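Local coordinates for protein fatty Acyl-Adenylate Ligase (Escherichia coli, PDB 3PBK) that belongs to the AMP-binding enzyme family of the ANL clan, a group of multidomain enzymes sharing a common fold, at residues 35-46 with 246-257. Residues are numbered along the deposited sequence; the frame is centred on the assembly and turned at random.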
ATOM      1  N   GLY A  35      11.162  15.272 -14.107  1.00 23.70           N
ATOM      2  CA  GLY A  35       9.853  15.644 -13.634  1.00 24.58           C
ATOM      3  C   GLY A  35       8.903  14.484 -13.784  1.00 24.25           C
ATOM      4  O   GLY A  35       9.321  13.348 -14.017  1.00 23.34           O
HETATM    5  N   MSE A  36       7.618  14.782 -13.658  1.00 24.75           N
HETATM    6  CA  MSE A  36       6.587  13.774 -13.772  1.00 24.46           C
HETATM    7  C   MSE A  36       5.877  13.830 -15.111  1.00 25.18           C
HETATM    8  O   MSE A  36       5.760  14.886 -15.728  1.00 25.81           O
HETATM    9  CB  MSE A  36       5.574  13.955 -12.660  1.00 24.55           C
HETATM   10  CG  MSE A  36       6.090  13.529 -11.325  1.00 24.83           C
HETATM   11 SE   MSE A  36       5.635  14.872 -10.017  1.00 39.71          SE
HETATM   12  CE  MSE A  36       5.897  13.841  -8.369  1.00 23.36           C
ATOM     13  N   ASN A  37       5.396  12.673 -15.543  1.00 24.63           N
ATOM     14  CA  ASN A  37       4.657  12.565 -16.782  1.00 25.04           C
ATOM     15  C   ASN A  37       3.377  11.741 -16.607  1.00 24.71           C
ATOM     16  O   ASN A  37       3.427  10.549 -16.312  1.00 23.92           O
ATOM     17  CB  ASN A  37       5.565  11.991 -17.864  1.00 24.27           C
ATOM     18  CG  ASN A  37       6.898  12.720 -17.936  1.00 26.22           C
ATOM     19  OD1 ASN A  37       7.092  13.595 -18.780  1.00 28.07           O
ATOM     20  ND2 ASN A  37       7.815  12.380 -17.034  1.00 24.76           N
ATOM     21  N   PHE A  38       2.234  12.399 -16.775  1.00 24.68           N
ATOM     22  CA  PHE A  38       0.940  11.754 -16.633  1.00 24.35           C
ATOM     23  C   PHE A  38       0.412  11.237 -17.961  1.00 25.86           C
ATOM     24  O   PHE A  38       0.218  12.009 -18.902  1.00 25.96           O
ATOM     25  CB  PHE A  38      -0.048  12.733 -16.034  1.00 23.65           C
ATOM     26  CG  PHE A  38       0.427  13.346 -14.764  1.00 24.05           C
ATOM     27  CD1 PHE A  38       0.079  12.792 -13.544  1.00 23.09           C
ATOM     28  CD2 PHE A  38       1.239  14.471 -14.784  1.00 25.46           C
ATOM     29  CE1 PHE A  38       0.513  13.351 -12.361  1.00 23.15           C
ATOM     30  CE2 PHE A  38       1.681  15.045 -13.603  1.00 25.43           C
ATOM     31  CZ  PHE A  38       1.316  14.482 -12.386  1.00 24.98           C
ATOM     32  N   TYR A  39       0.169   9.930 -18.025  1.00 25.17           N
ATOM     33  CA  TYR A  39      -0.251   9.288 -19.260  1.00 26.27           C
ATOM     34  C   TYR A  39      -1.699   8.838 -19.195  1.00 28.60           C
ATOM     35  O   TYR A  39      -2.166   8.417 -18.140  1.00 28.34           O
ATOM     36  CB  TYR A  39       0.651   8.099 -19.564  1.00 25.78           C
ATOM     37  CG  TYR A  39       1.975   8.484 -20.181  1.00 26.22           C
ATOM     38  CD1 TYR A  39       3.042   8.874 -19.394  1.00 24.98           C
ATOM     39  CD2 TYR A  39       2.156   8.466 -21.556  1.00 27.01           C
ATOM     40  CE1 TYR A  39       4.258   9.226 -19.957  1.00 24.95           C
ATOM     41  CE2 TYR A  39       3.371   8.817 -22.127  1.00 26.31           C
ATOM     42  CZ  TYR A  39       4.420   9.193 -21.323  1.00 24.69           C
ATOM     43  OH  TYR A  39       5.629   9.551 -21.884  1.00 23.69           O
ATOM     44  N   ASP A  40      -2.406   8.935 -20.323  1.00 30.63           N
ATOM     45  CA  ASP A  40      -3.795   8.469 -20.406  1.00 31.42           C
ATOM     46  C   ASP A  40      -3.857   6.945 -20.581  1.00 31.41           C
ATOM     47  O   ASP A  40      -2.825   6.283 -20.577  1.00 30.27           O
ATOM     48  CB  ASP A  40      -4.585   9.222 -21.495  1.00 32.02           C
ATOM     49  CG  ASP A  40      -4.279   8.735 -22.923  1.00 34.75           C
ATOM     50  OD1 ASP A  40      -3.670   7.652 -23.089  1.00 34.33           O
ATOM     51  OD2 ASP A  40      -4.666   9.442 -23.892  1.00 35.18           O
ATOM     52  N   ARG A  41      -5.055   6.389 -20.736  1.00 32.26           N
ATOM     53  CA  ARG A  41      -5.200   4.933 -20.769  1.00 32.94           C
ATOM     54  C   ARG A  41      -4.722   4.290 -22.077  1.00 34.33           C
ATOM     55  O   ARG A  41      -4.791   3.068 -22.247  1.00 34.97           O
ATOM     56  CB  ARG A  41      -6.633   4.503 -20.434  1.00 34.22           C
ATOM     57  CG  ARG A  41      -7.652   4.795 -21.514  1.00 37.07           C
ATOM     58  CD  ARG A  41      -8.948   4.037 -21.251  1.00 38.99           C
ATOM     59  NE  ARG A  41     -10.070   4.617 -21.986  1.00 42.01           N
ATOM     60  CZ  ARG A  41     -10.724   5.718 -21.614  1.00 42.90           C
ATOM     61  NH1 ARG A  41     -10.367   6.374 -20.512  1.00 40.47           N
ATOM     62  NH2 ARG A  41     -11.739   6.169 -22.346  1.00 40.61           N
ATOM     63  N   ARG A  42      -4.231   5.114 -22.995  1.00 34.16           N
ATOM     64  CA  ARG A  42      -3.610   4.615 -24.216  1.00 33.63           C
ATOM     65  C   ARG A  42      -2.141   5.015 -24.284  1.00 33.42           C
ATOM     66  O   ARG A  42      -1.598   5.243 -25.367  1.00 33.52           O
ATOM     67  CB  ARG A  42      -4.352   5.127 -25.447  1.00 32.92           C
ATOM     68  CG  ARG A  42      -5.677   4.444 -25.671  1.00 34.35           C
ATOM     69  CD  ARG A  42      -6.168   4.630 -27.093  1.00 33.67           C
ATOM     70  NE  ARG A  42      -7.344   3.806 -27.358  1.00 35.14           N
ATOM     71  CZ  ARG A  42      -8.598   4.230 -27.230  1.00 35.92           C
ATOM     72  NH1 ARG A  42      -8.847   5.480 -26.851  1.00 34.56           N
ATOM     73  NH2 ARG A  42      -9.604   3.402 -27.483  1.00 34.52           N
ATOM     74  N   CYS A  43      -1.505   5.094 -23.118  1.00 33.10           N
ATOM     75  CA  CYS A  43      -0.111   5.529 -23.010  1.00 31.70           C
ATOM     76  C   CYS A  43       0.202   6.698 -23.919  1.00 32.08           C
ATOM     77  O   CYS A  43       1.124   6.633 -24.739  1.00 32.35           O
ATOM     78  CB  CYS A  43       0.840   4.379 -23.290  1.00 28.68           C
ATOM     79  SG  CYS A  43       0.513   3.026 -22.185  1.00 29.10           S
ATOM     80  N   GLN A  44      -0.582   7.760 -23.767  1.00 30.94           N
ATOM     81  CA  GLN A  44      -0.352   9.002 -24.476  1.00 30.84           C
ATOM     82  C   GLN A  44      -0.112  10.095 -23.448  1.00 29.55           C
ATOM     83  O   GLN A  44      -0.888  10.236 -22.498  1.00 28.73           O
ATOM     84  CB  GLN A  44      -1.562   9.340 -25.343  1.00 32.19           C
ATOM     85  CG  GLN A  44      -1.739   8.406 -26.519  1.00 33.26           C
ATOM     86  CD  GLN A  44      -0.515   8.396 -27.408  1.00 35.67           C
ATOM     87  OE1 GLN A  44       0.016   9.456 -27.761  1.00 37.55           O
ATOM     88  NE2 GLN A  44      -0.043   7.197 -27.762  1.00 35.45           N
ATOM     89  N   LEU A  45       0.964  10.856 -23.629  1.00 28.23           N
ATOM     90  CA  LEU A  45       1.290  11.929 -22.697  1.00 27.53           C
ATOM     91  C   LEU A  45       0.147  12.938 -22.625  1.00 28.67           C
ATOM     92  O   LEU A  45      -0.194  13.573 -23.625  1.00 28.55           O
ATOM     93  CB  LEU A  45       2.577  12.636 -23.102  1.00 26.48           C
ATOM     94  CG  LEU A  45       3.430  13.215 -21.968  1.00 25.96           C
ATOM     95  CD1 LEU A  45       4.156  14.453 -22.458  1.00 25.92           C
ATOM     96  CD2 LEU A  45       2.609  13.526 -20.721  1.00 26.02           C
ATOM     97  N   GLU A  46      -0.419  13.088 -21.428  1.00 28.12           N
ATOM     98  CA  GLU A  46      -1.635  13.855 -21.205  1.00 27.33           C
ATOM     99  C   GLU A  46      -1.332  15.162 -20.483  1.00 28.27           C
ATOM    100  O   GLU A  46      -2.091  16.123 -20.571  1.00 28.52           O
ATOM    101  CB  GLU A  46      -2.577  13.016 -20.358  1.00 27.72           C
ATOM    102  CG  GLU A  46      -4.005  13.483 -20.306  1.00 29.50           C
ATOM    103  CD  GLU A  46      -4.850  12.522 -19.492  1.00 32.65           C
ATOM    104  OE1 GLU A  46      -4.253  11.576 -18.927  1.00 32.07           O
ATOM    105  OE2 GLU A  46      -6.090  12.695 -19.416  1.00 33.50           O
ATOM    106  N   VAL A 246       9.434  10.150 -13.396  1.00 21.34           N
ATOM    107  CA  VAL A 246       8.460   9.086 -13.198  1.00 20.55           C
ATOM    108  C   VAL A 246       7.282   9.245 -14.156  1.00 21.40           C
ATOM    109  O   VAL A 246       6.936  10.360 -14.536  1.00 22.15           O
ATOM    110  CB  VAL A 246       7.953   9.066 -11.748  1.00 20.56           C
ATOM    111  CG1 VAL A 246       7.098  10.278 -11.471  1.00 20.57           C
ATOM    112  CG2 VAL A 246       7.179   7.795 -11.472  1.00 20.33           C
ATOM    113  N   ASP A 247       6.681   8.126 -14.555  1.00 21.67           N
ATOM    114  CA  ASP A 247       5.493   8.130 -15.411  1.00 21.64           C
ATOM    115  C   ASP A 247       4.321   7.473 -14.706  1.00 20.91           C
ATOM    116  O   ASP A 247       4.447   6.356 -14.206  1.00 20.53           O
ATOM    117  CB  ASP A 247       5.758   7.351 -16.691  1.00 21.80           C
ATOM    118  CG  ASP A 247       7.096   7.658 -17.289  1.00 22.83           C
ATOM    119  OD1 ASP A 247       7.569   8.796 -17.110  1.00 23.24           O
ATOM    120  OD2 ASP A 247       7.679   6.763 -17.935  1.00 23.80           O
ATOM    121  N   TYR A 248       3.174   8.141 -14.695  1.00 21.28           N
ATOM    122  CA  TYR A 248       1.997   7.602 -14.025  1.00 21.12           C
ATOM    123  C   TYR A 248       0.914   7.134 -14.968  1.00 22.22           C
ATOM    124  O   TYR A 248       0.697   7.729 -16.020  1.00 23.41           O
ATOM    125  CB  TYR A 248       1.368   8.655 -13.136  1.00 21.01           C
ATOM    126  CG  TYR A 248       2.304   9.232 -12.130  1.00 20.96           C
ATOM    127  CD1 TYR A 248       2.700  10.556 -12.207  1.00 22.17           C
ATOM    128  CD2 TYR A 248       2.792   8.457 -11.100  1.00 20.34           C
ATOM    129  CE1 TYR A 248       3.564  11.092 -11.281  1.00 22.43           C
ATOM    130  CE2 TYR A 248       3.649   8.980 -10.169  1.00 20.92           C
ATOM    131  CZ  TYR A 248       4.036  10.298 -10.258  1.00 21.86           C
ATOM    132  OH  TYR A 248       4.900  10.823  -9.321  1.00 21.74           O
ATOM    133  N   LEU A 249       0.228   6.067 -14.567  1.00 22.42           N
ATOM    134  CA  LEU A 249      -1.093   5.746 -15.091  1.00 22.98           C
ATOM    135  C   LEU A 249      -2.114   6.032 -13.993  1.00 23.46           C
ATOM    136  O   LEU A 249      -1.769   6.113 -12.804  1.00 22.85           O
ATOM    137  CB  LEU A 249      -1.177   4.279 -15.511  1.00 23.10           C
ATOM    138  CG  LEU A 249      -0.530   3.881 -16.845  1.00 23.97           C
ATOM    139  CD1 LEU A 249      -0.618   2.384 -17.072  1.00 23.64           C
ATOM    140  CD2 LEU A 249      -1.179   4.616 -17.995  1.00 24.26           C
ATOM    141  N   ARG A 250      -3.370   6.210 -14.371  1.00 24.66           N
ATOM    142  CA  ARG A 250      -4.404   6.313 -13.353  1.00 25.51           C
ATOM    143  C   ARG A 250      -4.697   4.904 -12.862  1.00 25.32           C
ATOM    144  O   ARG A 250      -4.556   3.937 -13.611  1.00 25.01           O
ATOM    145  CB  ARG A 250      -5.654   6.995 -13.904  1.00 27.22           C
ATOM    146  CG  ARG A 250      -5.419   8.437 -14.322  1.00 26.99           C
ATOM    147  CD  ARG A 250      -6.724   9.150 -14.619  1.00 29.54           C
ATOM    148  NE  ARG A 250      -7.059   9.163 -16.041  1.00 32.28           N
ATOM    149  CZ  ARG A 250      -6.418   9.889 -16.958  1.00 33.00           C
ATOM    150  NH1 ARG A 250      -5.382  10.643 -16.602  1.00 31.76           N
ATOM    151  NH2 ARG A 250      -6.801   9.847 -18.236  1.00 33.09           N
ATOM    152  N   THR A 251      -5.069   4.772 -11.598  1.00 25.12           N
ATOM    153  CA  THR A 251      -5.236   3.445 -11.030  1.00 24.37           C
ATOM    154  C   THR A 251      -6.373   2.710 -11.709  1.00 25.44           C
ATOM    155  O   THR A 251      -6.273   1.518 -11.975  1.00 24.95           O
ATOM    156  CB  THR A 251      -5.505   3.501  -9.535  1.00 24.07           C
ATOM    157  OG1 THR A 251      -4.415   4.163  -8.886  1.00 23.46           O
ATOM    158  CG2 THR A 251      -5.630   2.101  -8.984  1.00 24.30           C
ATOM    159  N   GLN A 252      -7.452   3.430 -11.993  1.00 26.58           N
ATOM    160  CA  GLN A 252      -8.619   2.848 -12.655  1.00 27.46           C
ATOM    161  C   GLN A 252      -8.298   2.405 -14.084  1.00 27.79           C
ATOM    162  O   GLN A 252      -8.773   1.363 -14.536  1.00 28.36           O
ATOM    163  CB  GLN A 252      -9.816   3.810 -12.622  1.00 27.47           C
ATOM    164  CG  GLN A 252      -9.462   5.286 -12.880  1.00 30.29           C
ATOM    165  CD  GLN A 252      -8.997   6.076 -11.622  1.00 30.59           C
ATOM    166  OE1 GLN A 252      -8.198   5.590 -10.796  1.00 27.66           O
ATOM    167  NE2 GLN A 252      -9.496   7.315 -11.497  1.00 29.80           N
ATOM    168  N   ASP A 253      -7.476   3.185 -14.781  1.00 26.88           N
ATOM    169  CA  ASP A 253      -7.079   2.855 -16.147  1.00 27.08           C
ATOM    170  C   ASP A 253      -6.281   1.562 -16.217  1.00 26.93           C
ATOM    171  O   ASP A 253      -6.457   0.766 -17.137  1.00 27.86           O
ATOM    172  CB  ASP A 253      -6.268   3.987 -16.767  1.00 27.66           C
ATOM    173  CG  ASP A 253      -7.108   5.203 -17.081  1.00 29.27           C
ATOM    174  OD1 ASP A 253      -8.337   5.053 -17.267  1.00 30.52           O
ATOM    175  OD2 ASP A 253      -6.527   6.308 -17.152  1.00 28.96           O
ATOM    176  N   PHE A 254      -5.388   1.361 -15.256  1.00 26.07           N
ATOM    177  CA  PHE A 254      -4.684   0.091 -15.153  1.00 25.76           C
ATOM    178  C   PHE A 254      -5.670  -1.045 -14.888  1.00 26.67           C
ATOM    179  O   PHE A 254      -5.634  -2.073 -15.560  1.00 27.33           O
ATOM    180  CB  PHE A 254      -3.618   0.132 -14.056  1.00 23.94           C
ATOM    181  CG  PHE A 254      -3.185  -1.226 -13.581  1.00 22.38           C
ATOM    182  CD1 PHE A 254      -2.242  -1.955 -14.290  1.00 22.23           C
ATOM    183  CD2 PHE A 254      -3.725  -1.777 -12.429  1.00 21.95           C
ATOM    184  CE1 PHE A 254      -1.842  -3.213 -13.861  1.00 22.03           C
ATOM    185  CE2 PHE A 254      -3.331  -3.034 -11.989  1.00 21.91           C
ATOM    186  CZ  PHE A 254      -2.383  -3.754 -12.706  1.00 21.86           C
ATOM    187  N   ALA A 255      -6.551  -0.853 -13.912  1.00 26.92           N
ATOM    188  CA  ALA A 255      -7.530  -1.876 -13.547  1.00 28.13           C
ATOM    189  C   ALA A 255      -8.277  -2.413 -14.760  1.00 30.22           C
ATOM    190  O   ALA A 255      -8.604  -3.597 -14.829  1.00 30.96           O
ATOM    191  CB  ALA A 255      -8.516  -1.326 -12.538  1.00 29.30           C
HETATM  192  N   MSE A 256      -8.550  -1.526 -15.713  1.00 30.97           N
HETATM  193  CA  MSE A 256      -9.326  -1.873 -16.898  1.00 32.00           C
HETATM  194  C   MSE A 256      -8.442  -2.445 -18.016  1.00 31.75           C
HETATM  195  O   MSE A 256      -8.835  -3.390 -18.699  1.00 32.28           O
HETATM  196  CB  MSE A 256     -10.168  -0.669 -17.365  1.00 32.93           C
HETATM  197  CG  MSE A 256     -11.650  -0.681 -16.890  1.00 37.70           C
HETATM  198 SE   MSE A 256     -12.100  -1.391 -15.063  1.00 75.31          SE
HETATM  199  CE  MSE A 256     -12.275   0.289 -14.040  1.00 42.99           C
ATOM    200  N   ARG A 257      -7.247  -1.890 -18.189  1.00 29.47           N
ATOM    201  CA  ARG A 257      -6.284  -2.474 -19.116  1.00 29.74           C
ATOM    202  C   ARG A 257      -4.904  -2.690 -18.469  1.00 29.49           C
ATOM    203  O   ARG A 257      -3.957  -1.928 -18.724  1.00 28.14           O
ATOM    204  CB  ARG A 257      -6.148  -1.621 -20.375  1.00 31.74           C
ATOM    205  CG  ARG A 257      -7.461  -1.225 -21.035  1.00 34.33           C
ATOM    206  CD  ARG A 257      -7.174  -0.392 -22.293  1.00 38.90           C
ATOM    207  NE  ARG A 257      -8.238   0.557 -22.627  1.00 42.31           N
ATOM    208  CZ  ARG A 257      -8.285   1.251 -23.763  1.00 43.48           C
ATOM    209  NH1 ARG A 257      -7.324   1.094 -24.673  1.00 42.14           N
ATOM    210  NH2 ARG A 257      -9.290   2.097 -23.991  1.00 41.31           N
TER
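Strands 35-39 and 246-248 pair in parallel, with axes 4.8 Å apart at closest and directions differing by 22°. Four backbone hydrogen bonds fix the register: Val246 N to Gly35 O, Asn37 N to Val246 O, Tyr248 N to Asn37 O (2.9 Å) and Tyr39 N to Tyr248 O. On one face, Met36 CG rests 3.4 Å from Val246 CG1 and meets the Tyr248 ring at its edge, 3.5 Å from CE1. Phe38 extends this apolar patch: its ring is inclined 37° to that of Tyr248, with CE1 3.6 Å from CD1 of the tyrosine. The Tyr248 hydroxyl is hydrogen-bonded to Phe235 O. On the reverse face lie Asn37 and Asp247, the latter salt-bridged to Arg219. Beyond the strands, Arg250, the N-cap residue of helix 251-256, grips Glu46 end-on: NH1 reaches OE1 (2.7 Å) nearly within the guanidinium plane, while NH2 meets the syn lone pair of OE2 (3.2 Å). A bend at chi3 (-97°) turns the guanidinium toward that carboxylate, and Asp253 OD2 lies near Arg250 NE but well out of plane, joining by charge alone. By strand order, the pairing joins the N-terminal beta hairpin to the parallel core of a mixed sheet, in the part of the chain matching the AMP-binding enzyme family.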